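Local structure of SsfS6 (Streptomyces sp. SF2575, 4FZR) at residues Y104-L116 with Y132-G144. The protein is a GT-B-fold protein, probably built from two Rossmann-like domains that face each other across a cleft. Sequence-based numbering, arbitrary orientation.
Sequences YGRLVLRMRDEAL and YSLTGPLVAATLG
The 104-116 part of helix 93-122 and helix 135-143 run in broadly the same direction, their axes crossing at -41° and coming within 9.9 Å, with Val108 packed against Thr135 where the backbones draw near. Val108 splits its branches: CG2 meets Leu134 CB at 3.6 Å, while CG1, anti to the backbone N (chi1 178°), reaches Leu138 CD2. That same Leu138 methyl also touches the aliphatic CD of Arg112, 3.9 Å away. Thr135 lies against the helix, its OG1 3.5 Å from Val108 CA and its CG2 turned to Ala115 CB. Farther along, Leu116 rests CD1 against both Thr142 CG2 and Leu143 CD2, and its CD2 also lies 3.7 Å from Thr142 CG2; it slides past Leu143 but meets Thr142 at about a right angle. Thr142 OG1 donates to Leu138 O from above the carbonyl plane, leaving its methyl for Leu116. At the other end Tyr132 sets its CB over the centre of the Tyr104 ring, 3.9 Å from the centroid, a CH-pi contact; the two rings lie oblique, planes at 34°. Their hydroxyls bond elsewhere, Tyr104 OH to Glu331 and Tyr132 OH to Pro157 O. One water ties the backbones together here, donating to Tyr104 O and Tyr132 O and accepting from Leu134 N. The two helices precede and follow strand 126-130 of the parallel sheet and pack on each other, as expected in a Rossmann-like domain of the GT-B fold.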
loop_
_atom_site.group_PDB
_atom_site.type_symbol
_atom_site.label_atom_id
_atom_site.label_comp_id
_atom_site.label_asym_id
_atom_site.label_seq_id
_atom_site.Cartn_x
_atom_site.Cartn_y
_atom_site.Cartn_z
ATOM N N TYR A 104 -17.609 -17.242 13.652
ATOM C CA TYR A 104 -17.488 -15.874 13.162
ATOM C C TYR A 104 -18.387 -14.913 13.933
ATOM O O TYR A 104 -18.076 -13.728 14.064
ATOM C CB TYR A 104 -17.814 -15.808 11.671
ATOM C CG TYR A 104 -16.708 -16.330 10.787
ATOM C CD1 TYR A 104 -15.465 -15.706 10.755
ATOM C CD2 TYR A 104 -16.907 -17.437 9.974
ATOM C CE1 TYR A 104 -14.452 -16.177 9.943
ATOM C CE2 TYR A 104 -15.901 -17.915 9.160
ATOM C CZ TYR A 104 -14.676 -17.282 9.147
ATOM O OH TYR A 104 -13.676 -17.759 8.334
ATOM N N GLY A 105 -19.507 -15.423 14.436
ATOM C CA GLY A 105 -20.413 -14.616 15.232
ATOM C C GLY A 105 -19.819 -14.293 16.590
ATOM O O GLY A 105 -20.034 -13.212 17.137
ATOM N N ARG A 106 -19.064 -15.237 17.139
ATOM C CA ARG A 106 -18.475 -15.056 18.457
ATOM C C ARG A 106 -17.195 -14.235 18.377
ATOM O O ARG A 106 -16.763 -13.657 19.373
ATOM C CB ARG A 106 -18.203 -16.411 19.109
ATOM C CG ARG A 106 -19.463 -17.207 19.399
ATOM C CD ARG A 106 -19.197 -18.355 20.351
ATOM N NE ARG A 106 -18.436 -19.438 19.733
ATOM C CZ ARG A 106 -18.974 -20.424 19.018
ATOM N NH1 ARG A 106 -20.285 -20.466 18.809
ATOM N NH2 ARG A 106 -18.199 -21.366 18.501
ATOM N N LEU A 107 -16.588 -14.191 17.194
ATOM C CA LEU A 107 -15.429 -13.338 16.962
ATOM C C LEU A 107 -15.832 -11.881 17.139
ATOM O O LEU A 107 -15.046 -11.058 17.607
ATOM C CB LEU A 107 -14.866 -13.558 15.556
ATOM C CG LEU A 107 -13.809 -12.555 15.081
ATOM C CD1 LEU A 107 -12.623 -12.513 16.033
ATOM C CD2 LEU A 107 -13.354 -12.883 13.663
ATOM N N VAL A 108 -17.069 -11.572 16.764
ATOM C CA VAL A 108 -17.602 -10.224 16.900
ATOM C C VAL A 108 -17.601 -9.770 18.355
ATOM O O VAL A 108 -17.343 -8.602 18.650
ATOM C CB VAL A 108 -19.040 -10.152 16.376
ATOM C CG1 VAL A 108 -19.598 -8.752 16.560
ATOM C CG2 VAL A 108 -19.086 -10.562 14.914
ATOM N N LEU A 109 -17.890 -10.702 19.260
ATOM C CA LEU A 109 -18.001 -10.402 20.685
ATOM C C LEU A 109 -16.660 -9.990 21.282
ATOM O O LEU A 109 -16.607 -9.254 22.267
ATOM C CB LEU A 109 -18.538 -11.620 21.438
ATOM C CG LEU A 109 -19.888 -12.172 20.978
ATOM C CD1 LEU A 109 -20.340 -13.315 21.880
ATOM C CD2 LEU A 109 -20.929 -11.071 20.949
ATOM N N ARG A 110 -15.577 -10.480 20.691
ATOM C CA ARG A 110 -14.237 -10.126 21.142
ATOM C C ARG A 110 -13.821 -8.744 20.636
ATOM O O ARG A 110 -12.942 -8.105 21.216
ATOM C CB ARG A 110 -13.228 -11.172 20.663
ATOM C CG ARG A 110 -13.596 -12.604 21.026
ATOM C CD ARG A 110 -13.436 -12.876 22.518
ATOM N NE ARG A 110 -12.035 -13.037 22.902
ATOM C CZ ARG A 110 -11.344 -14.166 22.767
ATOM N NH1 ARG A 110 -11.912 -15.249 22.250
ATOM N NH2 ARG A 110 -10.075 -14.213 23.147
HETATM N N MSE A 111 -14.463 -8.281 19.564
HETATM C CA MSE A 111 -14.012 -7.090 18.845
HETATM C C MSE A 111 -14.909 -5.865 19.021
HETATM O O MSE A 111 -14.432 -4.734 18.951
HETATM C CB MSE A 111 -13.910 -7.401 17.347
HETATM C CG MSE A 111 -12.667 -8.179 16.935
HETATM SE SE MSE A 111 -12.645 -8.603 15.026
HETATM C CE MSE A 111 -10.785 -9.187 14.881
ATOM N N ARG A 112 -16.201 -6.083 19.241
ATOM C CA ARG A 112 -17.178 -5.003 19.109
ATOM C C ARG A 112 -16.931 -3.814 20.045
ATOM O O ARG A 112 -17.096 -2.664 19.636
ATOM C CB ARG A 112 -18.608 -5.536 19.274
ATOM C CG ARG A 112 -18.969 -6.022 20.671
ATOM C CD ARG A 112 -20.303 -6.763 20.645
ATOM N NE ARG A 112 -20.831 -7.043 21.981
ATOM C CZ ARG A 112 -21.849 -6.399 22.553
ATOM N NH1 ARG A 112 -22.486 -5.419 21.920
ATOM N NH2 ARG A 112 -22.241 -6.740 23.771
ATOM N N ASP A 113 -16.533 -4.080 21.284
ATOM C CA ASP A 113 -16.327 -3.003 22.253
ATOM C C ASP A 113 -15.298 -1.985 21.767
ATOM O O ASP A 113 -15.575 -0.786 21.718
ATOM C CB ASP A 113 -15.899 -3.564 23.611
ATOM C CG ASP A 113 -17.040 -4.245 24.345
ATOM O OD1 ASP A 113 -18.209 -3.866 24.113
ATOM O OD2 ASP A 113 -16.767 -5.154 25.158
ATOM N N GLU A 114 -14.114 -2.468 21.405
ATOM C CA GLU A 114 -13.038 -1.586 20.970
ATOM C C GLU A 114 -13.273 -1.045 19.561
ATOM O O GLU A 114 -12.781 0.028 19.215
ATOM C CB GLU A 114 -11.691 -2.310 21.038
ATOM C CG GLU A 114 -11.063 -2.314 22.421
ATOM C CD GLU A 114 -10.882 -0.914 22.975
ATOM O OE1 GLU A 114 -10.266 -0.074 22.284
ATOM O OE2 GLU A 114 -11.361 -0.649 24.099
ATOM N N ALA A 115 -14.029 -1.781 18.753
ATOM C CA ALA A 115 -14.320 -1.349 17.393
ATOM C C ALA A 115 -15.344 -0.220 17.416
ATOM O O ALA A 115 -15.239 0.745 16.654
ATOM C CB ALA A 115 -14.821 -2.517 16.549
ATOM N N LEU A 116 -16.327 -0.339 18.300
ATOM C CA LEU A 116 -17.364 0.676 18.422
ATOM C C LEU A 116 -16.809 1.935 19.080
ATOM O O LEU A 116 -17.103 3.049 18.645
ATOM C CB LEU A 116 -18.542 0.146 19.235
ATOM C CG LEU A 116 -19.716 1.120 19.333
ATOM C CD1 LEU A 116 -20.207 1.520 17.945
ATOM C CD2 LEU A 116 -20.850 0.517 20.145
ATOM N N TYR A 132 -17.754 -12.181 6.168
ATOM C CA TYR A 132 -17.852 -12.926 7.426
ATOM C C TYR A 132 -17.340 -12.135 8.633
ATOM O O TYR A 132 -17.422 -12.610 9.765
ATOM C CB TYR A 132 -17.105 -14.260 7.333
ATOM C CG TYR A 132 -17.697 -15.251 6.351
ATOM C CD1 TYR A 132 -19.023 -15.159 5.943
ATOM C CD2 TYR A 132 -16.926 -16.284 5.837
ATOM C CE1 TYR A 132 -19.559 -16.069 5.046
ATOM C CE2 TYR A 132 -17.449 -17.194 4.944
ATOM C CZ TYR A 132 -18.765 -17.082 4.551
ATOM O OH TYR A 132 -19.286 -17.993 3.661
ATOM N N SER A 133 -16.805 -10.942 8.393
ATOM C CA SER A 133 -16.436 -10.037 9.479
ATOM C C SER A 133 -17.654 -9.236 9.917
ATOM O O SER A 133 -17.862 -8.109 9.467
ATOM C CB SER A 133 -15.324 -9.084 9.038
ATOM O OG SER A 133 -14.122 -9.786 8.775
ATOM N N LEU A 134 -18.448 -9.820 10.806
ATOM C CA LEU A 134 -19.745 -9.258 11.171
ATOM C C LEU A 134 -19.638 -8.120 12.185
ATOM O O LEU A 134 -20.647 -7.532 12.574
ATOM C CB LEU A 134 -20.662 -10.360 11.710
ATOM C CG LEU A 134 -21.067 -11.435 10.699
ATOM C CD1 LEU A 134 -22.015 -12.447 11.338
ATOM C CD2 LEU A 134 -21.701 -10.798 9.469
ATOM N N THR A 135 -18.419 -7.806 12.610
ATOM C CA THR A 135 -18.215 -6.660 13.483
ATOM C C THR A 135 -18.556 -5.388 12.712
ATOM O O THR A 135 -19.097 -4.438 13.273
ATOM C CB THR A 135 -16.768 -6.582 14.005
ATOM O OG1 THR A 135 -16.452 -7.775 14.733
ATOM C CG2 THR A 135 -16.594 -5.381 14.923
ATOM N N GLY A 136 -18.253 -5.385 11.417
ATOM C CA GLY A 136 -18.538 -4.243 10.564
ATOM C C GLY A 136 -20.001 -3.833 10.574
ATOM O O GLY A 136 -20.337 -2.757 11.066
ATOM N N PRO A 137 -20.880 -4.688 10.027
ATOM C CA PRO A 137 -22.327 -4.438 9.991
ATOM C C PRO A 137 -22.897 -4.031 11.349
ATOM O O PRO A 137 -23.813 -3.211 11.406
ATOM C CB PRO A 137 -22.903 -5.790 9.572
ATOM C CG PRO A 137 -21.820 -6.438 8.802
ATOM C CD PRO A 137 -20.529 -5.981 9.419
ATOM N N LEU A 138 -22.365 -4.603 12.426
ATOM C CA LEU A 138 -22.838 -4.275 13.766
ATOM C C LEU A 138 -22.491 -2.836 14.133
ATOM O O LEU A 138 -23.360 -2.066 14.537
ATOM C CB LEU A 138 -22.245 -5.229 14.802
ATOM C CG LEU A 138 -22.694 -4.948 16.239
ATOM C CD1 LEU A 138 -24.215 -4.980 16.335
ATOM C CD2 LEU A 138 -22.072 -5.940 17.211
ATOM N N VAL A 139 -21.219 -2.477 13.995
ATOM C CA VAL A 139 -20.781 -1.120 14.310
ATOM C C VAL A 139 -21.545 -0.110 13.462
ATOM O O VAL A 139 -22.012 0.910 13.965
ATOM C CB VAL A 139 -19.270 -0.930 14.072
ATOM C CG1 VAL A 139 -18.870 0.519 14.339
ATOM C CG2 VAL A 139 -18.469 -1.866 14.958
ATOM N N ALA A 140 -21.666 -0.406 12.171
ATOM C CA ALA A 140 -22.415 0.440 11.248
ATOM C C ALA A 140 -23.851 0.634 11.728
ATOM O O ALA A 140 -24.331 1.762 11.848
ATOM C CB ALA A 140 -22.401 -0.169 9.852
ATOM N N ALA A 141 -24.532 -0.475 12.001
ATOM C CA ALA A 141 -25.915 -0.442 12.458
ATOM C C ALA A 141 -26.029 0.325 13.770
ATOM O O ALA A 141 -27.050 0.959 14.046
ATOM C CB ALA A 141 -26.446 -1.862 12.627
ATOM N N THR A 142 -24.973 0.272 14.574
ATOM C CA THR A 142 -24.976 0.921 15.879
ATOM C C THR A 142 -24.848 2.440 15.755
ATOM O O THR A 142 -25.476 3.179 16.513
ATOM C CB THR A 142 -23.846 0.375 16.787
ATOM O OG1 THR A 142 -24.004 -1.040 16.966
ATOM C CG2 THR A 142 -23.874 1.044 18.150
ATOM N N LEU A 143 -24.046 2.902 14.798
ATOM C CA LEU A 143 -23.831 4.336 14.601
ATOM C C LEU A 143 -24.775 4.910 13.550
ATOM O O LEU A 143 -24.789 6.117 13.313
ATOM C CB LEU A 143 -22.392 4.619 14.163
ATOM C CG LEU A 143 -21.230 4.222 15.074
ATOM C CD1 LEU A 143 -19.927 4.727 14.470
ATOM C CD2 LEU A 143 -21.408 4.755 16.485
ATOM N N GLY A 144 -25.547 4.042 12.906
ATOM C CA GLY A 144 -26.448 4.468 11.851
ATOM C C GLY A 144 -25.722 5.037 10.644
ATOM O O GLY A 144 -26.044 6.131 10.179
HETATM O O HOH W 1 -17.114 -12.165 12.379
#